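Side-chain contacts in penicillin binding protein 2X (Streptococcus thermophilus, PDB 5U47), which probably forms peptide cross-links between glycan strands of the septal cell wall, and is a target of beta-lactam antibiotics: residues F75-V78 against A79-L82; S397-S400 against V401-A404; A465-E468 against T469-Y472; V628-D631 against A632-I636; G692-L695 against S696-K699. The protein carries 1 engineered substitution. One frame throughout, in Å; residues are numbered along the deposited sequence.

All five contacts are local, made by side chains a few residues apart along the chain, yet they sample four regions of an elongated protein. Contact 1, in the region of the dimerisation-domain family, stands apart: its centre is 63 Å from that of contact 4, the nearest of the others. Contacts 2 and 3 both fall in the transpeptidase region, about 17 Å apart at their nearest atoms. In contact 3 the side chain of T469 lies near, without touching, a set of residues (S295, K298, S354 and K505) consistent with the SxxK-type active site of the family. Contacts 4 and 5 belong to the two successive PASTA regions, with nearest atoms about 14 Å apart; contact 5 comes to about 13 Å from contact 2.

Contact 1 (F75-V78 against A79-L82); sequences FDKV and ADIL
V78 O takes the backbone N-H of L82 at 2.8 Å, with an N-H...O angle of 161°, the shortest of the four i to i+4 bonds linking F75-V78 to A79-L82. The L82 side chain leans over the same carbonyl, its CG 3.3 Å from V78 O. Beside it, V78 CG1 lies 4.1 Å from L82 CG; the two apolar groups run alongside each other and point the same way. One residue back, K77 and I81 repeat the spacing with a different geometry. The lysine chain bends at chi2 (51°) and then runs straight, which lays its methylene CE 3.9 Å from I81 CD1, while I81 CG1 sits 3.3 Å from K77 O.

These two turns belong to helix 72-86, in the region of the dimerisation-domain family. F75 and A79 pack on helix 90-97, I81 packs on helix 116-128, and L82 touches both of those helices. The polar flank is looser. K77 NZ is 5.0 Å from D80 OD2, too distant for an ion pair but near enough that some attraction is likely. D76 OD2 and D80 OD2 come within 4.0 Å, their carboxylate planes turned 77° apart, and the like charges would be expected to repel mildly. D80 OD1 also makes a long, weak ion pair with K90 NZ.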
loop_
_atom_site.group_PDB
_atom_site.type_symbol
_atom_site.label_atom_id
_atom_site.label_comp_id
_atom_site.label_asym_id
_atom_site.label_seq_id
_atom_site.Cartn_x
_atom_site.Cartn_y
_atom_site.Cartn_z
ATOM N N PHE A 75 4.219 24.350 -49.717
ATOM C CA PHE A 75 3.123 24.619 -48.752
ATOM C C PHE A 75 1.804 23.880 -49.069
ATOM O O PHE A 75 1.207 23.243 -48.189
ATOM C CB PHE A 75 2.863 26.135 -48.684
ATOM C CG PHE A 75 3.766 26.891 -47.736
ATOM C CD1 PHE A 75 5.037 26.428 -47.385
ATOM C CD2 PHE A 75 3.358 28.128 -47.242
ATOM C CE1 PHE A 75 5.849 27.156 -46.520
ATOM C CE2 PHE A 75 4.175 28.866 -46.389
ATOM C CZ PHE A 75 5.422 28.377 -46.026
ATOM N N ASP A 76 1.376 23.962 -50.328
ATOM C CA ASP A 76 0.135 23.331 -50.789
ATOM C C ASP A 76 0.160 21.807 -50.680
ATOM O O ASP A 76 -0.854 21.197 -50.353
ATOM C CB ASP A 76 -0.148 23.718 -52.251
ATOM C CG ASP A 76 -1.480 23.172 -52.758
ATOM O OD1 ASP A 76 -2.530 23.472 -52.143
ATOM O OD2 ASP A 76 -1.476 22.458 -53.781
ATOM N N LYS A 77 1.303 21.191 -50.987
ATOM C CA LYS A 77 1.407 19.729 -50.899
ATOM C C LYS A 77 1.343 19.282 -49.429
ATOM O O LYS A 77 0.734 18.254 -49.106
ATOM C CB LYS A 77 2.671 19.216 -51.597
ATOM C CG LYS A 77 2.869 17.703 -51.534
ATOM C CD LYS A 77 1.625 16.927 -51.974
ATOM C CE LYS A 77 1.859 15.428 -51.915
ATOM N NZ LYS A 77 0.617 14.669 -52.215
ATOM N N VAL A 78 1.961 20.068 -48.545
ATOM C CA VAL A 78 1.912 19.806 -47.109
ATOM C C VAL A 78 0.453 19.857 -46.637
ATOM O O VAL A 78 0.034 19.017 -45.834
ATOM C CB VAL A 78 2.783 20.807 -46.301
ATOM C CG1 VAL A 78 2.571 20.636 -44.797
ATOM C CG2 VAL A 78 4.258 20.640 -46.640
ATOM N N ALA A 79 -0.324 20.813 -47.155
ATOM C CA ALA A 79 -1.739 20.915 -46.758
ATOM C C ALA A 79 -2.538 19.685 -47.219
ATOM O O ALA A 79 -3.391 19.163 -46.472
ATOM C CB ALA A 79 -2.358 22.193 -47.290
ATOM N N ASP A 80 -2.256 19.222 -48.442
ATOM C CA ASP A 80 -2.918 18.025 -48.987
ATOM C C ASP A 80 -2.634 16.843 -48.075
ATOM O O ASP A 80 -3.540 16.085 -47.716
ATOM C CB ASP A 80 -2.435 17.710 -50.406
ATOM C CG ASP A 80 -2.847 18.775 -51.428
ATOM O OD1 ASP A 80 -3.766 19.581 -51.140
ATOM O OD2 ASP A 80 -2.252 18.791 -52.526
ATOM N N ILE A 81 -1.369 16.719 -47.681
ATOM C CA ILE A 81 -0.945 15.648 -46.787
ATOM C C ILE A 81 -1.613 15.753 -45.402
ATOM O O ILE A 81 -2.130 14.754 -44.893
ATOM C CB ILE A 81 0.598 15.595 -46.670
ATOM C CG1 ILE A 81 1.204 15.170 -48.027
ATOM C CG2 ILE A 81 1.015 14.617 -45.570
ATOM C CD1 ILE A 81 2.707 15.344 -48.141
ATOM N N LEU A 82 -1.624 16.951 -44.815
ATOM C CA LEU A 82 -2.224 17.138 -43.493
ATOM C C LEU A 82 -3.742 16.912 -43.496
ATOM O O LEU A 82 -4.304 16.416 -42.502
ATOM C CB LEU A 82 -1.852 18.498 -42.885
ATOM C CG LEU A 82 -0.353 18.749 -42.599
ATOM C CD1 LEU A 82 -0.203 19.810 -41.514
ATOM C CD2 LEU A 82 0.387 17.495 -42.150
#

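Contact 2 (S397-S400 against V401-A404); sequences SQNS and VNIA
An N-cap starts helix 400-405: the side-chain OD1 of N399 reaches forward to the backbone N of V401, a weak capping bond of 3.2 Å whose N-H...O angle is only 133°. With CG of N399 anti to the backbone N, the amide lies side by side with V401, and OD1 also reaches 3.3 Å from V401 CB. The main-chain carbonyl of N399 serves the same helix start, accepting from I403 N at 3.0 Å almost in line with the C=O bond. I403 CG1 sits 3.5 Å from that oxygen.

The approach to the helix is itself folded. S397 OG accepts from N399 N at 3.0 Å in a nearly straight bond (167°), an ST turn that draws the loop after strand 395-396 round to the cap. This loop and helix belong to the transpeptidase region, where I403 packs on helices 356-366 and 368-377. The turn also brings S397 CB to 3.5 Å from N402 CB. N402 points its amide across that of N399, the two planes 90° apart, and N402 OD1 lies 3.4 Å from the aliphatic CB of N399. The other end of the N402 amide is engaged by G411, whose backbone O takes a hydrogen bond from ND2. Q398 OE1, near I403 CD1, is likewise satisfied outside the turn, by the hydroxyl of S372.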
loop_
_atom_site.group_PDB
_atom_site.type_symbol
_atom_site.label_atom_id
_atom_site.label_comp_id
_atom_site.label_asym_id
_atom_site.label_seq_id
_atom_site.Cartn_x
_atom_site.Cartn_y
_atom_site.Cartn_z
ATOM N N SER A 397 -2.118 5.843 23.808
ATOM C CA SER A 397 -2.104 6.599 25.044
ATOM C C SER A 397 -1.650 5.751 26.205
ATOM O O SER A 397 -1.888 4.546 26.236
ATOM C CB SER A 397 -3.510 7.117 25.347
ATOM O OG SER A 397 -3.550 7.740 26.604
ATOM N N GLN A 398 -0.993 6.381 27.159
ATOM C CA GLN A 398 -0.604 5.660 28.373
ATOM C C GLN A 398 -1.494 6.062 29.564
ATOM O O GLN A 398 -1.166 5.760 30.697
ATOM C CB GLN A 398 0.899 5.799 28.654
ATOM C CG GLN A 398 1.805 5.252 27.526
ATOM C CD GLN A 398 1.531 3.786 27.151
ATOM O OE1 GLN A 398 1.173 2.966 28.004
ATOM N NE2 GLN A 398 1.719 3.451 25.867
ATOM N N ASN A 399 -2.626 6.732 29.291
ATOM C CA ASN A 399 -3.588 7.095 30.332
ATOM C C ASN A 399 -4.410 5.844 30.681
ATOM O O ASN A 399 -4.864 5.140 29.779
ATOM C CB ASN A 399 -4.515 8.197 29.828
ATOM C CG ASN A 399 -5.506 8.642 30.869
ATOM O OD1 ASN A 399 -6.666 8.222 30.861
ATOM N ND2 ASN A 399 -5.058 9.472 31.786
ATOM N N SER A 400 -4.619 5.590 31.977
ATOM C CA SER A 400 -5.309 4.369 32.444
ATOM C C SER A 400 -6.686 4.165 31.809
ATOM O O SER A 400 -7.047 3.048 31.468
ATOM C CB SER A 400 -5.421 4.333 33.973
ATOM O OG SER A 400 -6.311 5.338 34.446
ATOM N N VAL A 401 -7.431 5.249 31.648
ATOM C CA VAL A 401 -8.752 5.185 31.024
ATOM C C VAL A 401 -8.652 4.738 29.557
ATOM O O VAL A 401 -9.411 3.860 29.137
ATOM C CB VAL A 401 -9.505 6.531 31.127
ATOM C CG1 VAL A 401 -10.881 6.417 30.468
ATOM C CG2 VAL A 401 -9.630 6.954 32.580
ATOM N N ASN A 402 -7.728 5.325 28.785
ATOM C CA ASN A 402 -7.530 4.923 27.389
ATOM C C ASN A 402 -7.075 3.465 27.278
ATOM O O ASN A 402 -7.491 2.775 26.367
ATOM C CB ASN A 402 -6.482 5.767 26.664
ATOM C CG ASN A 402 -6.897 7.202 26.486
ATOM O OD1 ASN A 402 -6.951 7.947 27.430
ATOM N ND2 ASN A 402 -7.114 7.609 25.238
ATOM N N ILE A 403 -6.199 3.014 28.180
ATOM C CA ILE A 403 -5.714 1.625 28.143
ATOM C C ILE A 403 -6.891 0.644 28.292
ATOM O O ILE A 403 -6.955 -0.356 27.575
ATOM C CB ILE A 403 -4.622 1.355 29.191
ATOM C CG1 ILE A 403 -3.362 2.163 28.862
ATOM C CG2 ILE A 403 -4.246 -0.127 29.208
ATOM C CD1 ILE A 403 -2.295 2.086 29.939
ATOM N N ALA A 404 -7.835 0.947 29.186
ATOM C CA ALA A 404 -9.027 0.099 29.344
ATOM C C ALA A 404 -9.905 0.156 28.085
ATOM O O ALA A 404 -10.362 -0.863 27.584
ATOM C CB ALA A 404 -9.836 0.519 30.560
#

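Contact 3 (A465-E468 against T469-Y472); sequences AASE and TRNY
Residues A465-E468 and T469-Y472 form consecutive turns of helix 463-478, joined by four regular i to i+4 backbone bonds. A465 O is gripped twice: T469 N reaches it at 2.9 Å and T469 OG1 at 2.8 Å, from opposite faces of the carbonyl plane. The hydroxyl can fold back like this because it stands beside its own backbone N (chi1 -62°), and its partner is thus within its own helix. The helix runs through the transpeptidase region against helix 297-308, where T469 touches S303 and I306.

R470 bends at chi3 and lays its guanidinium back along the preceding turn, with S467 CA 3.4 Å from the guanidinium plane over one face, offset toward the rim. All three guanidinium nitrogens are bound outside the turn, NE to S536 O, NH1 to I426 O and NH2 to E537 O. On another side, two waters line the flank. The first, over the centre of the Y472 ring, links E468 O, to which it donates at 3.1 Å, with N471 ND2. The second lies at the ring edge, 2.9 Å from Y472 OH, and donates to E468 OE2 at 2.6 Å, while E468 OE1 is held by Q464 NE2.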
loop_
_atom_site.group_PDB
_atom_site.type_symbol
_atom_site.label_atom_id
_atom_site.label_comp_id
_atom_site.label_asym_id
_atom_site.label_seq_id
_atom_site.Cartn_x
_atom_site.Cartn_y
_atom_site.Cartn_z
ATOM N N ALA A 465 -2.680 -19.799 21.256
ATOM C CA ALA A 465 -3.536 -18.622 21.507
ATOM C C ALA A 465 -4.191 -18.106 20.217
ATOM O O ALA A 465 -5.385 -17.775 20.198
ATOM C CB ALA A 465 -2.746 -17.511 22.174
ATOM N N ALA A 466 -3.410 -18.056 19.138
ATOM C CA ALA A 466 -3.927 -17.623 17.846
ATOM C C ALA A 466 -5.025 -18.574 17.354
ATOM O O ALA A 466 -6.063 -18.141 16.901
ATOM C CB ALA A 466 -2.805 -17.552 16.828
ATOM N N SER A 467 -4.763 -19.871 17.451
ATOM C CA SER A 467 -5.697 -20.886 17.007
ATOM C C SER A 467 -7.015 -20.849 17.791
ATOM O O SER A 467 -8.107 -20.962 17.213
ATOM C CB SER A 467 -5.043 -22.257 17.167
ATOM O OG SER A 467 -5.988 -23.293 16.978
ATOM N N GLU A 468 -6.908 -20.714 19.112
ATOM C CA GLU A 468 -8.097 -20.622 19.963
ATOM C C GLU A 468 -8.881 -19.347 19.677
ATOM O O GLU A 468 -10.115 -19.371 19.642
ATOM C CB GLU A 468 -7.737 -20.775 21.448
ATOM C CG GLU A 468 -7.267 -22.187 21.751
ATOM C CD GLU A 468 -6.891 -22.412 23.205
ATOM O OE1 GLU A 468 -6.428 -23.538 23.536
ATOM O OE2 GLU A 468 -7.053 -21.474 24.015
ATOM N N THR A 469 -8.173 -18.248 19.456
ATOM C CA THR A 469 -8.814 -16.987 19.109
ATOM C C THR A 469 -9.632 -17.162 17.818
ATOM O O THR A 469 -10.800 -16.763 17.773
ATOM C CB THR A 469 -7.789 -15.839 18.952
ATOM O OG1 THR A 469 -7.121 -15.626 20.198
ATOM C CG2 THR A 469 -8.475 -14.546 18.551
ATOM N N ARG A 470 -9.041 -17.813 16.808
ATOM C CA ARG A 470 -9.742 -18.044 15.534
ATOM C C ARG A 470 -10.983 -18.910 15.719
ATOM O O ARG A 470 -12.016 -18.649 15.110
ATOM C CB ARG A 470 -8.830 -18.662 14.476
ATOM C CG ARG A 470 -7.747 -17.716 13.936
ATOM C CD ARG A 470 -7.114 -18.241 12.649
ATOM N NE ARG A 470 -6.666 -19.633 12.765
ATOM C CZ ARG A 470 -5.526 -20.040 13.332
ATOM N NH1 ARG A 470 -4.663 -19.178 13.881
ATOM N NH2 ARG A 470 -5.250 -21.336 13.377
ATOM N N ASN A 471 -10.885 -19.924 16.570
ATOM C CA ASN A 471 -12.036 -20.778 16.843
ATOM C C ASN A 471 -13.150 -19.992 17.568
ATOM O O ASN A 471 -14.314 -20.107 17.198
ATOM C CB ASN A 471 -11.643 -22.026 17.616
ATOM C CG ASN A 471 -12.836 -22.930 17.871
ATOM O OD1 ASN A 471 -13.536 -23.321 16.936
ATOM N ND2 ASN A 471 -13.091 -23.239 19.134
ATOM N N TYR A 472 -12.806 -19.178 18.565
ATOM C CA TYR A 472 -13.831 -18.359 19.242
ATOM C C TYR A 472 -14.501 -17.410 18.247
ATOM O O TYR A 472 -15.697 -17.145 18.344
ATOM C CB TYR A 472 -13.264 -17.568 20.435
ATOM C CG TYR A 472 -12.844 -18.434 21.606
ATOM C CD1 TYR A 472 -13.766 -19.244 22.253
ATOM C CD2 TYR A 472 -11.545 -18.407 22.099
ATOM C CE1 TYR A 472 -13.401 -20.039 23.335
ATOM C CE2 TYR A 472 -11.173 -19.198 23.171
ATOM C CZ TYR A 472 -12.107 -20.006 23.784
ATOM O OH TYR A 472 -11.742 -20.785 24.851
HETATM O O HOH W 1 -11.323 -21.782 21.076
HETATM O O HOH W 2 -8.974 -20.607 25.578
#

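Contact 4 (V628-D631 against A632-I636); sequences VSVD and AKENI
The compact side of this loop is where V630 meets E634 and I636. V630 CG2 touches I636 CD1 at 3.8 Å, the two side chains crossing at about a right angle. Both residues are buried: V630 also rests on I642 of strand 641-646, and I636 on T594 and V614. The carboxylate of E634 is drawn over the same valine, its OE2 3.7 Å from V630 CG1. It is held there by a bond from the backbone N of D631, which donates to E634 OE1 at 2.9 Å and is nearly straight (170°), though it arrives from above the carboxylate plane. The extended glutamate chain, with CG anti to the backbone N (chi1 -174°), spans the distance. On the valine-isoleucine side too, a water donates to both D631 O, at 2.8 Å, and E634 O, at 2.7 Å, bridging the ends of the reversal.

The outer side is looser. D631 is exposed, and its OD2 stands 4.0 Å from E634 OE1; two like charges so placed would probably disfavour each other, an effect the donated N-H may temper. The closing bond runs from E634 N to D631 O, making a type I beta turn, with the E634 side chain bonded back to D631 N, in the loop between strands 625-628 and 641-646 of the PASTA region.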
loop_
_atom_site.group_PDB
_atom_site.type_symbol
_atom_site.label_atom_id
_atom_site.label_comp_id
_atom_site.label_asym_id
_atom_site.label_seq_id
_atom_site.Cartn_x
_atom_site.Cartn_y
_atom_site.Cartn_z
ATOM N N VAL A 628 24.724 -0.002 11.568
ATOM C CA VAL A 628 24.005 -0.885 10.643
ATOM C C VAL A 628 24.796 -2.186 10.544
ATOM O O VAL A 628 26.042 -2.152 10.542
ATOM C CB VAL A 628 23.836 -0.237 9.253
ATOM C CG1 VAL A 628 22.926 -1.077 8.368
ATOM C CG2 VAL A 628 23.262 1.174 9.388
ATOM N N SER A 629 24.091 -3.319 10.437
ATOM C CA SER A 629 24.748 -4.647 10.420
ATOM C C SER A 629 25.467 -5.009 9.110
ATOM O O SER A 629 26.120 -6.050 9.039
ATOM C CB SER A 629 23.749 -5.749 10.759
ATOM O OG SER A 629 22.771 -5.893 9.749
ATOM N N VAL A 630 25.307 -4.175 8.088
ATOM C CA VAL A 630 25.975 -4.324 6.804
ATOM C C VAL A 630 26.589 -2.967 6.453
ATOM O O VAL A 630 26.080 -1.906 6.862
ATOM C CB VAL A 630 25.020 -4.791 5.677
ATOM C CG1 VAL A 630 24.484 -6.193 5.973
ATOM C CG2 VAL A 630 23.873 -3.807 5.462
ATOM N N ASP A 631 27.665 -3.011 5.681
ATOM C CA ASP A 631 28.395 -1.810 5.288
ATOM C C ASP A 631 27.756 -1.092 4.088
ATOM O O ASP A 631 26.952 -1.666 3.360
ATOM C CB ASP A 631 29.848 -2.185 4.971
ATOM C CG ASP A 631 30.582 -2.797 6.169
ATOM O OD1 ASP A 631 30.237 -2.468 7.332
ATOM O OD2 ASP A 631 31.526 -3.585 5.935
ATOM N N ALA A 632 28.168 0.157 3.882
ATOM C CA ALA A 632 27.626 1.015 2.834
ATOM C C ALA A 632 27.709 0.431 1.426
ATOM O O ALA A 632 26.817 0.671 0.625
ATOM C CB ALA A 632 28.318 2.388 2.862
ATOM N N LYS A 633 28.766 -0.326 1.132
ATOM C CA LYS A 633 28.967 -0.891 -0.203
ATOM C C LYS A 633 28.840 -2.407 -0.217
ATOM O O LYS A 633 29.306 -3.070 -1.142
ATOM C CB LYS A 633 30.333 -0.475 -0.769
ATOM C CG LYS A 633 30.457 1.018 -1.000
ATOM C CD LYS A 633 31.793 1.369 -1.637
ATOM C CE LYS A 633 31.808 2.833 -2.037
ATOM N NZ LYS A 633 33.102 3.218 -2.656
ATOM N N GLU A 634 28.207 -2.944 0.812
ATOM C CA GLU A 634 27.997 -4.354 0.919
ATOM C C GLU A 634 26.719 -4.697 0.148
ATOM O O GLU A 634 25.704 -4.018 0.287
ATOM C CB GLU A 634 27.845 -4.721 2.391
ATOM C CG GLU A 634 27.753 -6.206 2.644
ATOM C CD GLU A 634 27.869 -6.566 4.116
ATOM O OE1 GLU A 634 28.362 -5.734 4.917
ATOM O OE2 GLU A 634 27.462 -7.698 4.463
ATOM N N ASN A 635 26.777 -5.733 -0.682
ATOM C CA ASN A 635 25.602 -6.125 -1.446
ATOM C C ASN A 635 24.599 -6.761 -0.514
ATOM O O ASN A 635 24.979 -7.570 0.334
ATOM C CB ASN A 635 25.931 -7.106 -2.559
ATOM C CG ASN A 635 24.714 -7.391 -3.415
ATOM O OD1 ASN A 635 24.246 -6.509 -4.129
ATOM N ND2 ASN A 635 24.182 -8.609 -3.327
ATOM N N ILE A 636 23.330 -6.360 -0.645
ATOM C CA ILE A 636 22.251 -6.889 0.164
ATOM C C ILE A 636 21.300 -7.641 -0.782
ATOM O O ILE A 636 20.726 -7.047 -1.704
ATOM C CB ILE A 636 21.482 -5.778 0.887
ATOM C CG1 ILE A 636 22.421 -4.919 1.711
ATOM C CG2 ILE A 636 20.439 -6.363 1.829
ATOM C CD1 ILE A 636 21.703 -3.756 2.355
HETATM O O HOH W 3 24.670 -2.079 1.777
#

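Contact 5 (G692-L695 against S696-K699); sequences GEAL and SKTK
T698 turns its hydroxyl back to A694 O, and K697 turns its long chain back to E693. T698 OG1 stands beside its own backbone N (chi1 -59°) and reaches A694 O at 2.7 Å, donating from above the carbonyl plane. K697 N gives the same oxygen a weak bond of 3.3 Å, so A694 O is held both by a side chain and by the main chain. One residue on, T698 N donates to L695 O at 3.1 Å, but steeply, 69° out of that carbonyl plane, as in a tight chain reversal.

K697 leaves its backbone with CG in the crowded position between N and carbonyl carbon, then extends straight. The K697 and E693 side chains cross at a slant. The methylene CE is in fact nearer than the ammonium, 3.5 Å from E693 OE1, against 3.8 Å between K697 NZ and E693 OE1 for a long salt bridge. A694 CB meets S696 OG at 3.8 Å. L695 faces the other way, into the second PASTA region, where it packs on F649, L652, I672 and helix 660-670. Further along, K699 NZ donates a hydrogen bond to S696 O at 3.3 Å.

The shape of this loop between strands 683-687 and 700-706 therefore appears to rest chiefly on the doubly bound A694 O and the buried leucine, whereas the stretched E693-K697 pair, with both side chains near the surface, would be expected to add only a modest attraction.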
loop_
_atom_site.group_PDB
_atom_site.type_symbol
_atom_site.label_atom_id
_atom_site.label_comp_id
_atom_site.label_asym_id
_atom_site.label_seq_id
_atom_site.Cartn_x
_atom_site.Cartn_y
_atom_site.Cartn_z
ATOM N N GLY A 692 11.353 -6.140 25.805
ATOM C CA GLY A 692 11.036 -4.971 26.632
ATOM C C GLY A 692 11.826 -4.834 27.931
ATOM O O GLY A 692 11.734 -3.802 28.590
ATOM N N GLU A 693 12.587 -5.860 28.311
ATOM C CA GLU A 693 13.415 -5.792 29.514
ATOM C C GLU A 693 14.574 -4.851 29.229
ATOM O O GLU A 693 15.043 -4.762 28.087
ATOM C CB GLU A 693 13.948 -7.173 29.887
ATOM C CG GLU A 693 12.874 -8.168 30.293
ATOM C CD GLU A 693 12.260 -7.878 31.649
ATOM O OE1 GLU A 693 13.001 -7.506 32.595
ATOM O OE2 GLU A 693 11.026 -8.052 31.774
ATOM N N ALA A 694 15.028 -4.141 30.257
ATOM C CA ALA A 694 16.132 -3.201 30.108
ATOM C C ALA A 694 17.416 -3.897 29.633
ATOM O O ALA A 694 17.809 -4.931 30.183
ATOM C CB ALA A 694 16.386 -2.473 31.434
ATOM N N LEU A 695 18.056 -3.347 28.601
ATOM C CA LEU A 695 19.328 -3.892 28.116
ATOM C C LEU A 695 20.437 -3.756 29.178
ATOM O O LEU A 695 21.301 -4.634 29.289
ATOM C CB LEU A 695 19.758 -3.207 26.817
ATOM C CG LEU A 695 18.841 -3.490 25.624
ATOM C CD1 LEU A 695 19.193 -2.591 24.460
ATOM C CD2 LEU A 695 18.927 -4.958 25.235
ATOM N N SER A 696 20.375 -2.678 29.964
ATOM C CA SER A 696 21.348 -2.410 31.026
ATOM C C SER A 696 21.409 -3.502 32.092
ATOM O O SER A 696 22.417 -3.631 32.774
ATOM C CB SER A 696 21.041 -1.075 31.709
ATOM O OG SER A 696 19.781 -1.121 32.363
ATOM N N LYS A 697 20.335 -4.257 32.267
ATOM C CA LYS A 697 20.365 -5.360 33.233
ATOM C C LYS A 697 20.383 -6.754 32.584
ATOM O O LYS A 697 20.407 -7.757 33.292
ATOM C CB LYS A 697 19.229 -5.254 34.248
ATOM C CG LYS A 697 17.865 -5.704 33.777
ATOM C CD LYS A 697 16.948 -5.910 34.983
ATOM C CE LYS A 697 15.698 -6.702 34.620
ATOM N NZ LYS A 697 14.949 -7.088 35.857
ATOM N N THR A 698 20.411 -6.806 31.251
ATOM C CA THR A 698 20.404 -8.060 30.530
ATOM C C THR A 698 21.845 -8.442 30.174
ATOM O O THR A 698 22.468 -7.792 29.330
ATOM C CB THR A 698 19.533 -7.923 29.262
ATOM O OG1 THR A 698 18.188 -7.553 29.640
ATOM C CG2 THR A 698 19.493 -9.236 28.484
ATOM N N LYS A 699 22.369 -9.487 30.818
ATOM C CA LYS A 699 23.759 -9.916 30.597
ATOM C C LYS A 699 23.844 -11.176 29.768
ATOM O O LYS A 699 24.827 -11.389 29.055
ATOM C CB LYS A 699 24.447 -10.215 31.937
ATOM C CG LYS A 699 24.288 -9.154 33.020
ATOM C CD LYS A 699 24.749 -7.775 32.572
ATOM C CE LYS A 699 24.664 -6.775 33.717
ATOM N NZ LYS A 699 25.112 -5.420 33.295
#